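Local atomic coordinates of acetone carboxylase alpha subunit (Xanthobacter autotrophicus Py2, PDB entry 5M45), a protein that forms the alpha subunit of a bacterial carboxylase, belongs to the hydantoinase B/oxoprolinase family, and carries bound manganese and magnesium ions within a six-chain assembly. Residues A318-T323 / W330-E335; A433-W438 / A459-G464; V453-C458 / Y618-R623. All coordinates share one frame; numbering follows the deposited sequence.

Contact 1 of 3, residues A318-T323 / W330-E335; sequences APCEMT and WRLDFE
C320 and F334 meet at one end of an apolar patch that runs along the hairpin through L332 to M322 and W330. The C320 thiol makes an oblique sulfur-aromatic contact, SG lying 4.1 Å from the centroid of the F334 ring, and C320 CB comes within 3.5 Å of F334 CE2. With SG anti to the backbone N (chi1 179°), the sulfur also reaches L332, whose CD2 is 4.0 Å away. At the far end, M322 SD approaches CZ3 of W330 to 4.1 Å, a Met-aromatic contact at the edge of the indole near its plane. L332 treats the same ring differently: its CD1 sits 4.0 Å above the plane, over the centre. L411 of helix 401-422 covers C320, M322 and L332, and F352 adds an edge-to-face ring to F334.

Beneath this patch lies the classic antiparallel pattern. E321 with D333 and T323 with R331 are hydrogen-bonded pairs, flanking the non-hydrogen-bonded pair M322 and L332; the bond from E321 N to D333 O is 3.0 Å long.

The opposite face is polar. D333 OD1 accepts from E335 N at 3.1 Å, an Asx turn that carries the chain out of its strand. E321 OE2 and D333 OD2 stand 4.9 Å apart, yet D333 is salt-bridged to R381 and R727, and R727 also makes a long, weak ion pair with E321. R331 extends away from the hairpin to E379 and E775.

The chemistry therefore gives the two faces different characters: sulfur, aliphatic and aromatic groups seal one against a helix, while on the other arginines probably ease the proximity of the two acidic groups, and salt bridges tie the hairpin to the adjacent strand 378-381 and to R727 and E775 near the C terminus.

Contact 2 of 3, residues A433-W438 / A459-G464; sequences ANTSNW and AANGTG
A433 and N461 supply the apolar part of this meeting of two irregular loops. A433 CB lies 3.8 Å from N461 CB; A433 CB also comes to 3.3 Å from G462 O. A second set of van der Waals contacts involves the N461 amide, which crosses the T435 side chain at about a right angle and brings ND2 to 3.7 Å from T435 CG2. Holding CG anti to its own carbonyl carbon (chi1 -48°) directs this amide at the backbone of residues 434 to 436.

Polar contact across the loops is indirect. One water accepts from A433 N at 3.0 Å and donates to G462 O at 2.7 Å, bridging the two backbones where no direct hydrogen bond forms. The N461 amide is used unevenly: ND2 is hydrogen-bonded to C458 O and A476 O, whereas the buried OD1 has no partner in the model and lies 3.6 Å from another acceptor, S436 O.

Bonds internal to 433-438 set the shape of that loop. T435 is the centre of an inverse gamma turn, closed by a weak bond from S436 N to N434 O. S436 OG also donates to N434 OD1 at 2.9 Å, tilted 28° from the carbonyl plane, which probably helps hold the turn. T435 OG1 is hydrogen-bonded to W479 NE1; the T435 side chain is about 10 Å from the bound manganese ion.

The two neighbouring acceptors, N461 OD1 and S436 O, are probably mildly unfavourable to each other; the ND2 bonds to C458 O and A476 O hold the amide in this orientation. The cohesion of this buried pair of loops thus appears to rest on close packing, one bridging water and the surrounding chain, with no direct bond between the two.

Contact 3 of 3, residues V453-C458 / Y618-R623; sequences VNSFEC and YLNYMR
N620 and E457 are joined by the direct hydrogen bond of this contact, ND2 donating to OE1 at 3.0 Å and 166°. The carboxylate receives it on the anti lone pair of OE1, away from the other oxygen, and the two flat groups lie nearly coplanar, their planes 7° apart. ND2 has a second acceptor, a water 3.1 Å away that in turn donates to S455 O at 2.8 Å.

Alongside, M622 packs against E457 and C458. Its chain bends at chi2 and chi3, folding the thioether back so that CG rests 3.7 Å from C458 CB, SD lies 3.8 Å from E457 CB, and CE reaches to 3.6 Å from E457 OE1.

The chain around E457 is shaped by an ST turn: S455 OG accepts from E457 N at 3.1 Å, probably helping to hold the bend that follows the outermost strand 450-454. Facing it is strand 617-621, which lies between strands 520-526 and 559-563 of an antiparallel sheet, so the contact joins the turn after an outer strand of one sheet to strand 617-621 of another and the residues just after it.

F520 of strand 520-526 packs on both E457 and M622, while S522 and R524 of the same strand add a hydrogen bond and a salt bridge to E457 OE1. R502 and Y499, from strand 497-504, hold E457 OE2. N620 OD1 accepts from N437 ND2, which probably helps orient the amide.

Followed from the N terminus, the chain first closes contact 1, a hairpin between strands 313-324 and 330-333 with six residues between its segments, before contact 2 opens. Helix 401-422 then touches both, packing on the hairpin and on N434 and T435, although the nearest atoms of contacts 1 and 2 are about 11 Å apart. Contact 2 closes a loop of 20 residues containing strands 440-442 and 450-454, and contact 3 crosses it: 453-458 lies inside that loop, runs directly into 459-464, and is separated from 618-623 by 159 residues. The crossed pair touch, N437 N probably bonding to Y621 O and W438 packing on C458, tying two antiparallel sheets to the central loops.

Contact 1 of 3, residues A318-T323 / W330-E335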
ATOM      1  N   ALA A 318      10.783   3.686  29.010  1.00 12.24           N
ATOM      2  CA  ALA A 318      12.063   4.128  28.439  1.00 12.53           C
ATOM      3  C   ALA A 318      13.037   4.659  29.509  1.00 12.69           C
ATOM      4  O   ALA A 318      13.154   5.879  29.706  1.00 12.75           O
ATOM      5  CB  ALA A 318      11.821   5.211  27.365  1.00 12.32           C
ATOM      6  N   PRO A 319      13.723   3.741  30.220  1.00 13.11           N
ATOM      7  CA  PRO A 319      14.755   4.164  31.142  1.00 13.54           C
ATOM      8  C   PRO A 319      16.058   4.489  30.366  1.00 13.97           C
ATOM      9  O   PRO A 319      16.322   3.865  29.351  1.00 13.97           O
ATOM     10  CB  PRO A 319      14.962   2.920  32.023  1.00 13.52           C
ATOM     11  CG  PRO A 319      14.713   1.785  31.102  1.00 13.42           C
ATOM     12  CD  PRO A 319      13.628   2.264  30.157  1.00 13.13           C
ATOM     13  N   CYS A 320      16.845   5.447  30.863  1.00 14.46           N
ATOM     14  CA  CYS A 320      18.105   5.829  30.251  1.00 15.08           C
ATOM     15  C   CYS A 320      19.193   6.023  31.317  1.00 15.19           C
ATOM     16  O   CYS A 320      18.980   6.763  32.305  1.00 14.79           O
ATOM     17  CB  CYS A 320      17.965   7.135  29.463  1.00 15.52           C
ATOM     18  SG  CYS A 320      19.554   7.645  28.706  1.00 16.82           S
ATOM     19  N   GLU A 321      20.312   5.321  31.118  1.00 15.32           N
ATOM     20  CA  GLU A 321      21.551   5.562  31.855  1.00 15.99           C
ATOM     21  C   GLU A 321      22.459   6.412  30.957  1.00 15.85           C
ATOM     22  O   GLU A 321      22.921   5.952  29.880  1.00 15.54           O
ATOM     23  CB  GLU A 321      22.244   4.243  32.253  1.00 16.58           C
ATOM     24  CG  GLU A 321      23.518   4.458  33.064  1.00 17.29           C
ATOM     25  CD  GLU A 321      24.199   3.174  33.522  1.00 17.94           C
ATOM     26  OE1 GLU A 321      25.229   3.336  34.209  1.00 18.62           O
ATOM     27  OE2 GLU A 321      23.791   2.021  33.167  1.00 19.01           O
ATOM     28  N   MET A 322      22.700   7.640  31.390  1.00 15.88           N
ATOM     29  CA  MET A 322      23.475   8.630  30.612  1.00 16.74           C
ATOM     30  C   MET A 322      24.856   8.809  31.305  1.00 16.54           C
ATOM     31  O   MET A 322      24.894   9.135  32.480  1.00 16.67           O
ATOM     32  CB  MET A 322      22.706   9.980  30.525  1.00 17.09           C
ATOM     33  CG  MET A 322      23.466  11.190  29.931  1.00 17.99           C
ATOM     34  SD  MET A 322      22.641  12.782  30.303  1.00 19.30           S
ATOM     35  CE  MET A 322      21.074  12.558  29.388  1.00 19.58           C
ATOM     36  N   THR A 323      25.946   8.594  30.578  1.00 16.61           N
ATOM     37  CA  THR A 323      27.314   8.720  31.100  1.00 17.09           C
ATOM     38  C   THR A 323      28.075   9.822  30.340  1.00 17.01           C
ATOM     39  O   THR A 323      28.205   9.727  29.125  1.00 16.68           O
ATOM     40  CB  THR A 323      28.096   7.385  30.963  1.00 17.63           C
ATOM     41  OG1 THR A 323      27.361   6.351  31.589  1.00 17.97           O
ATOM     42  CG2 THR A 323      29.471   7.457  31.656  1.00 18.16           C
ATOM     43  N   TRP A 330      30.162  11.059  25.331  1.00 18.23           N
ATOM     44  CA  TRP A 330      29.007  10.667  26.154  1.00 18.02           C
ATOM     45  C   TRP A 330      28.234   9.476  25.564  1.00 17.67           C
ATOM     46  O   TRP A 330      28.423   9.120  24.398  1.00 17.68           O
ATOM     47  CB  TRP A 330      28.111  11.864  26.515  1.00 18.02           C
ATOM     48  CG  TRP A 330      27.259  12.436  25.453  1.00 17.84           C
ATOM     49  CD1 TRP A 330      27.576  12.597  24.135  1.00 17.96           C
ATOM     50  CD2 TRP A 330      25.942  12.968  25.611  1.00 17.69           C
ATOM     51  NE1 TRP A 330      26.523  13.161  23.461  1.00 17.42           N
ATOM     52  CE2 TRP A 330      25.512  13.406  24.339  1.00 17.79           C
ATOM     53  CE3 TRP A 330      25.072  13.113  26.705  1.00 17.92           C
ATOM     54  CZ2 TRP A 330      24.264  13.983  24.141  1.00 17.62           C
ATOM     55  CZ3 TRP A 330      23.819  13.665  26.509  1.00 17.88           C
ATOM     56  CH2 TRP A 330      23.427  14.119  25.228  1.00 17.97           C
ATOM     57  N   ARG A 331      27.444   8.823  26.427  1.00 16.81           N
ATOM     58  CA  ARG A 331      26.837   7.550  26.120  1.00 16.75           C
ATOM     59  C   ARG A 331      25.427   7.495  26.698  1.00 16.25           C
ATOM     60  O   ARG A 331      25.204   7.902  27.846  1.00 15.89           O
ATOM     61  CB  ARG A 331      27.713   6.406  26.657  1.00 17.05           C
ATOM     62  CG  ARG A 331      27.195   5.003  26.410  1.00 17.06           C
ATOM     63  CD  ARG A 331      28.154   3.988  27.069  1.00 17.51           C
ATOM     64  NE  ARG A 331      27.741   2.606  26.841  1.00 17.61           N
ATOM     65  CZ  ARG A 331      27.941   1.920  25.724  1.00 17.76           C
ATOM     66  NH1 ARG A 331      28.601   2.456  24.698  1.00 18.23           N
ATOM     67  NH2 ARG A 331      27.472   0.681  25.629  1.00 17.69           N
ATOM     68  N   LEU A 332      24.488   6.993  25.891  1.00 16.04           N
ATOM     69  CA  LEU A 332      23.099   6.813  26.311  1.00 15.99           C
ATOM     70  C   LEU A 332      22.670   5.366  26.096  1.00 15.42           C
ATOM     71  O   LEU A 332      22.666   4.893  24.960  1.00 15.47           O
ATOM     72  CB  LEU A 332      22.193   7.761  25.563  1.00 16.71           C
ATOM     73  CG  LEU A 332      22.564   9.225  25.860  1.00 17.45           C
ATOM     74  CD1 LEU A 332      23.358   9.813  24.724  1.00 17.68           C
ATOM     75  CD2 LEU A 332      21.329  10.090  26.111  1.00 18.14           C
ATOM     76  N   ASP A 333      22.303   4.680  27.190  1.00 15.01           N
ATOM     77  CA  ASP A 333      22.005   3.244  27.196  1.00 14.92           C
ATOM     78  C   ASP A 333      20.562   3.057  27.667  1.00 14.71           C
ATOM     79  O   ASP A 333      20.210   3.488  28.780  1.00 14.58           O
ATOM     80  CB  ASP A 333      23.016   2.544  28.129  1.00 15.36           C
ATOM     81  CG  ASP A 333      22.882   1.006  28.138  1.00 15.65           C
ATOM     82  OD1 ASP A 333      21.875   0.432  27.690  1.00 15.43           O
ATOM     83  OD2 ASP A 333      23.838   0.338  28.609  1.00 16.61           O
ATOM     84  N   PHE A 334      19.738   2.418  26.828  1.00 14.47           N
ATOM     85  CA  PHE A 334      18.297   2.219  27.069  1.00 14.35           C
ATOM     86  C   PHE A 334      17.907   0.779  27.490  1.00 14.56           C
ATOM     87  O   PHE A 334      16.744   0.388  27.357  1.00 14.60           O
ATOM     88  CB  PHE A 334      17.498   2.740  25.864  1.00 14.23           C
ATOM     89  CG  PHE A 334      17.649   4.238  25.672  1.00 14.04           C
ATOM     90  CD1 PHE A 334      18.742   4.765  24.977  1.00 14.23           C
ATOM     91  CD2 PHE A 334      16.758   5.125  26.263  1.00 13.90           C
ATOM     92  CE1 PHE A 334      18.901   6.149  24.849  1.00 14.18           C
ATOM     93  CE2 PHE A 334      16.925   6.495  26.150  1.00 14.01           C
ATOM     94  CZ  PHE A 334      17.996   7.011  25.439  1.00 14.13           C
ATOM     95  N   GLU A 335      18.867   0.017  28.035  1.00 14.84           N
ATOM     96  CA  GLU A 335      18.607  -1.244  28.712  1.00 15.09           C
ATOM     97  C   GLU A 335      17.428  -1.136  29.657  1.00 14.52           C
ATOM     98  O   GLU A 335      17.401  -0.230  30.497  1.00 14.36           O
ATOM     99  CB  GLU A 335      19.838  -1.658  29.541  1.00 16.03           C
ATOM    100  CG  GLU A 335      19.703  -2.924  30.451  1.00 16.97           C
ATOM    101  CD  GLU A 335      19.998  -4.229  29.696  1.00 17.54           C
ATOM    102  OE1 GLU A 335      19.873  -5.358  30.232  1.00 19.07           O
ATOM    103  OE2 GLU A 335      20.364  -4.130  28.524  1.00 18.74           O
TER

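Contact 2 of 3, residues A433-W438 / A459-G464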
ATOM      1  N   ALA A 433       6.997  19.115  26.346  1.00 11.78           N
ATOM      2  CA  ALA A 433       5.632  18.629  26.424  1.00 11.50           C
ATOM      3  C   ALA A 433       5.429  17.407  25.559  1.00 11.28           C
ATOM      4  O   ALA A 433       6.148  17.210  24.571  1.00 11.12           O
ATOM      5  CB  ALA A 433       4.671  19.713  25.964  1.00 11.70           C
ATOM      6  N   ASN A 434       4.427  16.625  25.891  1.00 11.14           N
ATOM      7  CA  ASN A 434       3.877  15.670  24.938  1.00 11.10           C
ATOM      8  C   ASN A 434       3.199  16.461  23.787  1.00 11.03           C
ATOM      9  O   ASN A 434       2.356  17.348  24.045  1.00 11.08           O
ATOM     10  CB  ASN A 434       2.869  14.726  25.618  1.00 11.24           C
ATOM     11  CG  ASN A 434       2.542  13.512  24.769  1.00 11.25           C
ATOM     12  OD1 ASN A 434       1.768  13.594  23.802  1.00 11.43           O
ATOM     13  ND2 ASN A 434       3.116  12.370  25.129  1.00 11.31           N
ATOM     14  N   THR A 435       3.591  16.173  22.548  1.00 10.79           N
ATOM     15  CA  THR A 435       3.111  16.934  21.382  1.00 10.78           C
ATOM     16  C   THR A 435       1.784  16.324  20.861  1.00 10.93           C
ATOM     17  O   THR A 435       1.793  15.451  19.969  1.00 11.16           O
ATOM     18  CB  THR A 435       4.186  16.977  20.269  1.00 10.58           C
ATOM     19  OG1 THR A 435       4.396  15.663  19.724  1.00 10.30           O
ATOM     20  CG2 THR A 435       5.446  17.536  20.784  1.00 10.60           C
ATOM     21  N   SER A 436       0.684  16.743  21.471  1.00 10.94           N
ATOM     22  CA  SER A 436      -0.691  16.224  21.172  1.00 10.94           C
ATOM     23  C   SER A 436      -1.694  17.192  21.820  1.00 10.83           C
ATOM     24  O   SER A 436      -1.254  18.086  22.557  1.00 10.78           O
ATOM     25  CB  SER A 436      -0.837  14.793  21.711  1.00 10.93           C
ATOM     26  OG  SER A 436      -0.833  14.748  23.151  1.00 11.12           O
ATOM     27  N   ASN A 437      -3.011  17.110  21.602  1.00 10.67           N
ATOM     28  CA  ASN A 437      -3.772  16.202  20.704  1.00 10.56           C
ATOM     29  C   ASN A 437      -3.581  16.493  19.219  1.00 10.30           C
ATOM     30  O   ASN A 437      -3.367  17.634  18.852  1.00 10.23           O
ATOM     31  CB  ASN A 437      -5.264  16.376  21.010  1.00 10.64           C
ATOM     32  CG  ASN A 437      -6.165  15.461  20.158  1.00 10.77           C
ATOM     33  OD1 ASN A 437      -6.164  14.225  20.322  1.00 10.93           O
ATOM     34  ND2 ASN A 437      -6.973  16.074  19.295  1.00 10.72           N
ATOM     35  N   TRP A 438      -3.718  15.452  18.391  1.00 10.25           N
ATOM     36  CA  TRP A 438      -3.797  15.553  16.928  1.00 10.19           C
ATOM     37  C   TRP A 438      -5.251  15.378  16.430  1.00 10.46           C
ATOM     38  O   TRP A 438      -5.805  14.246  16.413  1.00 10.63           O
ATOM     39  CB  TRP A 438      -2.872  14.508  16.275  1.00 10.08           C
ATOM     40  CG  TRP A 438      -1.427  14.686  16.586  1.00  9.78           C
ATOM     41  CD1 TRP A 438      -0.725  14.063  17.604  1.00  9.67           C
ATOM     42  CD2 TRP A 438      -0.479  15.538  15.915  1.00  9.70           C
ATOM     43  NE1 TRP A 438       0.578  14.471  17.602  1.00  9.53           N
ATOM     44  CE2 TRP A 438       0.765  15.394  16.602  1.00  9.63           C
ATOM     45  CE3 TRP A 438      -0.562  16.436  14.855  1.00  9.76           C
ATOM     46  CZ2 TRP A 438       1.924  16.082  16.224  1.00  9.63           C
ATOM     47  CZ3 TRP A 438       0.611  17.142  14.453  1.00  9.76           C
ATOM     48  CH2 TRP A 438       1.852  16.931  15.142  1.00  9.67           C
ATOM     49  N   ALA A 459       1.869  21.858  17.085  1.00 12.78           N
ATOM     50  CA  ALA A 459       3.168  22.475  16.955  1.00 12.56           C
ATOM     51  C   ALA A 459       3.452  23.511  18.031  1.00 12.57           C
ATOM     52  O   ALA A 459       4.617  23.944  18.156  1.00 12.66           O
ATOM     53  CB  ALA A 459       3.342  23.119  15.547  1.00 12.51           C
ATOM     54  N   ALA A 460       2.417  23.924  18.788  1.00 12.60           N
ATOM     55  CA  ALA A 460       2.484  25.061  19.715  1.00 12.46           C
ATOM     56  C   ALA A 460       2.028  24.636  21.111  1.00 12.52           C
ATOM     57  O   ALA A 460       0.939  24.983  21.562  1.00 12.39           O
ATOM     58  CB  ALA A 460       1.628  26.199  19.173  1.00 12.57           C
ATOM     59  N   ASN A 461       2.848  23.811  21.765  1.00 12.67           N
ATOM     60  CA  ASN A 461       2.597  23.329  23.121  1.00 12.90           C
ATOM     61  C   ASN A 461       3.427  24.135  24.132  1.00 12.79           C
ATOM     62  O   ASN A 461       4.348  24.858  23.755  1.00 12.74           O
ATOM     63  CB  ASN A 461       3.001  21.862  23.250  1.00 13.21           C
ATOM     64  CG  ASN A 461       2.478  21.001  22.133  1.00 13.70           C
ATOM     65  OD1 ASN A 461       1.263  20.679  22.070  1.00 14.47           O
ATOM     66  ND2 ASN A 461       3.395  20.623  21.196  1.00 13.84           N
ATOM     67  N   GLY A 462       3.155  23.942  25.418  1.00 12.65           N
ATOM     68  CA  GLY A 462       3.962  24.567  26.462  1.00 12.84           C
ATOM     69  C   GLY A 462       5.391  24.025  26.497  1.00 12.91           C
ATOM     70  O   GLY A 462       5.639  22.875  26.097  1.00 12.88           O
ATOM     71  N   THR A 463       6.327  24.853  26.948  1.00 12.97           N
ATOM     72  CA  THR A 463       7.731  24.429  27.143  1.00 12.97           C
ATOM     73  C   THR A 463       8.063  24.291  28.638  1.00 12.84           C
ATOM     74  O   THR A 463       7.395  24.870  29.509  1.00 12.64           O
ATOM     75  CB  THR A 463       8.752  25.356  26.453  1.00 13.10           C
ATOM     76  OG1 THR A 463       8.831  26.611  27.153  1.00 13.81           O
ATOM     77  CG2 THR A 463       8.397  25.606  25.026  1.00 13.23           C
ATOM     78  N   GLY A 464       9.086  23.481  28.925  1.00 12.67           N
ATOM     79  CA  GLY A 464       9.554  23.300  30.288  1.00 12.60           C
ATOM     80  C   GLY A 464      10.053  24.590  30.945  1.00 12.51           C
ATOM     81  O   GLY A 464      10.684  25.423  30.297  1.00 12.09           O
TER
HETATM   82  O   HOH W   1       7.356  21.491  24.544  1.00 14.68           O

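Contact 3 of 3, residues V453-C458 / Y618-R623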
ATOM      1  N   VAL A 453      -8.091  15.477   7.348  1.00 12.08           N
ATOM      2  CA  VAL A 453      -7.528  16.585   8.134  1.00 12.02           C
ATOM      3  C   VAL A 453      -6.510  16.062   9.178  1.00 11.91           C
ATOM      4  O   VAL A 453      -6.571  14.884   9.605  1.00 11.82           O
ATOM      5  CB  VAL A 453      -8.607  17.458   8.812  1.00 12.06           C
ATOM      6  CG1 VAL A 453      -9.553  18.019   7.765  1.00 12.27           C
ATOM      7  CG2 VAL A 453      -9.440  16.708   9.855  1.00 12.09           C
ATOM      8  N   ASN A 454      -5.581  16.944   9.539  1.00 11.77           N
ATOM      9  CA  ASN A 454      -4.571  16.656  10.545  1.00 11.85           C
ATOM     10  C   ASN A 454      -4.023  17.988  11.061  1.00 11.92           C
ATOM     11  O   ASN A 454      -3.075  18.528  10.494  1.00 11.86           O
ATOM     12  CB  ASN A 454      -3.444  15.786   9.984  1.00 11.80           C
ATOM     13  CG  ASN A 454      -2.527  15.240  11.087  1.00 11.81           C
ATOM     14  OD1 ASN A 454      -2.662  14.104  11.507  1.00 11.74           O
ATOM     15  ND2 ASN A 454      -1.577  16.061  11.546  1.00 11.94           N
ATOM     16  N   SER A 455      -4.631  18.520  12.125  1.00 12.06           N
ATOM     17  CA  SER A 455      -4.284  19.849  12.604  1.00 12.24           C
ATOM     18  C   SER A 455      -2.892  19.884  13.231  1.00 12.24           C
ATOM     19  O   SER A 455      -2.559  19.022  14.111  1.00 12.20           O
ATOM     20  CB  SER A 455      -5.280  20.342  13.668  1.00 12.47           C
ATOM     21  OG  SER A 455      -4.869  21.598  14.155  1.00 12.48           O
ATOM     22  N   PHE A 456      -2.112  20.900  12.838  1.00 12.25           N
ATOM     23  CA  PHE A 456      -0.798  21.185  13.452  1.00 12.41           C
ATOM     24  C   PHE A 456      -0.864  22.308  14.530  1.00 12.81           C
ATOM     25  O   PHE A 456       0.147  22.950  14.835  1.00 12.84           O
ATOM     26  CB  PHE A 456       0.284  21.441  12.371  1.00 12.29           C
ATOM     27  CG  PHE A 456       1.071  20.196  11.995  1.00 12.24           C
ATOM     28  CD1 PHE A 456       0.490  19.187  11.245  1.00 12.21           C
ATOM     29  CD2 PHE A 456       2.415  20.047  12.374  1.00 12.00           C
ATOM     30  CE1 PHE A 456       1.200  18.048  10.908  1.00 12.09           C
ATOM     31  CE2 PHE A 456       3.109  18.922  12.058  1.00 11.93           C
ATOM     32  CZ  PHE A 456       2.525  17.918  11.305  1.00 12.03           C
ATOM     33  N   GLU A 457      -2.020  22.453  15.184  1.00 13.09           N
ATOM     34  CA  GLU A 457      -2.119  23.283  16.392  1.00 13.34           C
ATOM     35  C   GLU A 457      -1.140  22.755  17.461  1.00 13.35           C
ATOM     36  O   GLU A 457      -0.629  23.568  18.205  1.00 13.59           O
ATOM     37  CB  GLU A 457      -3.568  23.360  16.947  1.00 13.43           C
ATOM     38  CG  GLU A 457      -4.438  24.338  16.158  1.00 13.68           C
ATOM     39  CD  GLU A 457      -5.796  24.639  16.775  1.00 13.87           C
ATOM     40  OE1 GLU A 457      -6.414  23.783  17.459  1.00 13.73           O
ATOM     41  OE2 GLU A 457      -6.254  25.796  16.552  1.00 14.45           O
ATOM     42  N   CYS A 458      -0.839  21.438  17.489  1.00 13.22           N
ATOM     43  CA  CYS A 458       0.094  20.887  18.471  1.00 13.37           C
ATOM     44  C   CYS A 458       1.579  20.956  18.028  1.00 13.22           C
ATOM     45  O   CYS A 458       2.441  20.220  18.566  1.00 13.23           O
ATOM     46  CB  CYS A 458      -0.299  19.475  18.936  1.00 13.71           C
ATOM     47  SG  CYS A 458      -0.575  18.303  17.568  1.00 14.11           S
ATOM     48  N   TYR A 618     -16.172  19.180  18.768  1.00 12.33           N
ATOM     49  CA  TYR A 618     -14.900  18.474  19.055  1.00 12.29           C
ATOM     50  C   TYR A 618     -13.965  19.469  19.754  1.00 12.46           C
ATOM     51  O   TYR A 618     -13.746  20.578  19.231  1.00 12.36           O
ATOM     52  CB  TYR A 618     -14.293  17.990  17.714  1.00 12.11           C
ATOM     53  CG  TYR A 618     -12.986  17.180  17.747  1.00 11.89           C
ATOM     54  CD1 TYR A 618     -11.760  17.756  18.129  1.00 11.79           C
ATOM     55  CD2 TYR A 618     -12.962  15.834  17.316  1.00 11.89           C
ATOM     56  CE1 TYR A 618     -10.580  17.028  18.132  1.00 11.56           C
ATOM     57  CE2 TYR A 618     -11.781  15.102  17.323  1.00 11.78           C
ATOM     58  CZ  TYR A 618     -10.587  15.704  17.720  1.00 11.59           C
ATOM     59  OH  TYR A 618      -9.384  14.993  17.710  1.00 11.32           O
ATOM     60  N   LEU A 619     -13.430  19.082  20.935  1.00 12.61           N
ATOM     61  CA  LEU A 619     -12.423  19.910  21.660  1.00 12.72           C
ATOM     62  C   LEU A 619     -11.001  19.472  21.310  1.00 12.51           C
ATOM     63  O   LEU A 619     -10.641  18.340  21.591  1.00 12.55           O
ATOM     64  CB  LEU A 619     -12.638  19.842  23.183  1.00 12.86           C
ATOM     65  CG  LEU A 619     -11.645  20.632  24.049  1.00 12.91           C
ATOM     66  CD1 LEU A 619     -11.838  22.119  23.840  1.00 12.93           C
ATOM     67  CD2 LEU A 619     -11.785  20.304  25.541  1.00 13.18           C
ATOM     68  N   ASN A 620     -10.208  20.356  20.712  1.00 12.49           N
ATOM     69  CA  ASN A 620      -8.764  20.149  20.492  1.00 12.21           C
ATOM     70  C   ASN A 620      -7.942  20.761  21.634  1.00 12.28           C
ATOM     71  O   ASN A 620      -7.925  21.988  21.814  1.00 12.57           O
ATOM     72  CB  ASN A 620      -8.312  20.769  19.146  1.00 12.22           C
ATOM     73  CG  ASN A 620      -7.094  20.063  18.550  1.00 12.00           C
ATOM     74  OD1 ASN A 620      -6.893  18.890  18.775  1.00 12.12           O
ATOM     75  ND2 ASN A 620      -6.279  20.794  17.785  1.00 11.97           N
ATOM     76  N   TYR A 621      -7.277  19.920  22.421  1.00 12.18           N
ATOM     77  CA  TYR A 621      -6.546  20.342  23.642  1.00 12.20           C
ATOM     78  C   TYR A 621      -5.050  20.052  23.446  1.00 12.09           C
ATOM     79  O   TYR A 621      -4.638  18.878  23.311  1.00 11.84           O
ATOM     80  CB  TYR A 621      -7.166  19.610  24.883  1.00 12.26           C
ATOM     81  CG  TYR A 621      -6.325  19.469  26.170  1.00 12.29           C
ATOM     82  CD1 TYR A 621      -5.304  20.369  26.518  1.00 12.35           C
ATOM     83  CD2 TYR A 621      -6.607  18.432  27.075  1.00 12.42           C
ATOM     84  CE1 TYR A 621      -4.549  20.205  27.695  1.00 12.39           C
ATOM     85  CE2 TYR A 621      -5.864  18.275  28.266  1.00 12.56           C
ATOM     86  CZ  TYR A 621      -4.831  19.150  28.550  1.00 12.58           C
ATOM     87  OH  TYR A 621      -4.094  18.960  29.700  1.00 13.39           O
ATOM     88  N   MET A 622      -4.248  21.119  23.445  1.00 12.26           N
ATOM     89  CA  MET A 622      -2.778  21.021  23.344  1.00 12.35           C
ATOM     90  C   MET A 622      -2.116  21.060  24.726  1.00 12.31           C
ATOM     91  O   MET A 622      -2.469  21.894  25.570  1.00 12.33           O
ATOM     92  CB  MET A 622      -2.207  22.159  22.472  1.00 12.57           C
ATOM     93  CG  MET A 622      -2.228  21.879  20.974  1.00 12.57           C
ATOM     94  SD  MET A 622      -3.800  21.390  20.207  1.00 13.03           S
ATOM     95  CE  MET A 622      -4.768  22.869  20.472  1.00 13.19           C
ATOM     96  N   ARG A 623      -1.142  20.184  24.943  1.00 12.17           N
ATOM     97  CA  ARG A 623      -0.565  20.015  26.296  1.00 12.08           C
ATOM     98  C   ARG A 623       0.424  21.105  26.738  1.00 11.99           C
ATOM     99  O   ARG A 623       1.072  21.773  25.919  1.00 11.98           O
ATOM    100  CB  ARG A 623       0.171  18.666  26.408  1.00 12.14           C
ATOM    101  CG  ARG A 623      -0.532  17.411  25.871  1.00 12.11           C
ATOM    102  CD  ARG A 623      -1.902  17.153  26.482  1.00 12.35           C
ATOM    103  NE  ARG A 623      -2.416  15.836  26.036  1.00 12.31           N
ATOM    104  CZ  ARG A 623      -3.506  15.608  25.303  1.00 12.27           C
ATOM    105  NH1 ARG A 623      -4.321  16.573  24.888  1.00 12.59           N
ATOM    106  NH2 ARG A 623      -3.818  14.352  25.004  1.00 12.38           N
TER
HETATM  107  O   HOH W   2      -4.021  19.083  16.531  1.00 14.33           O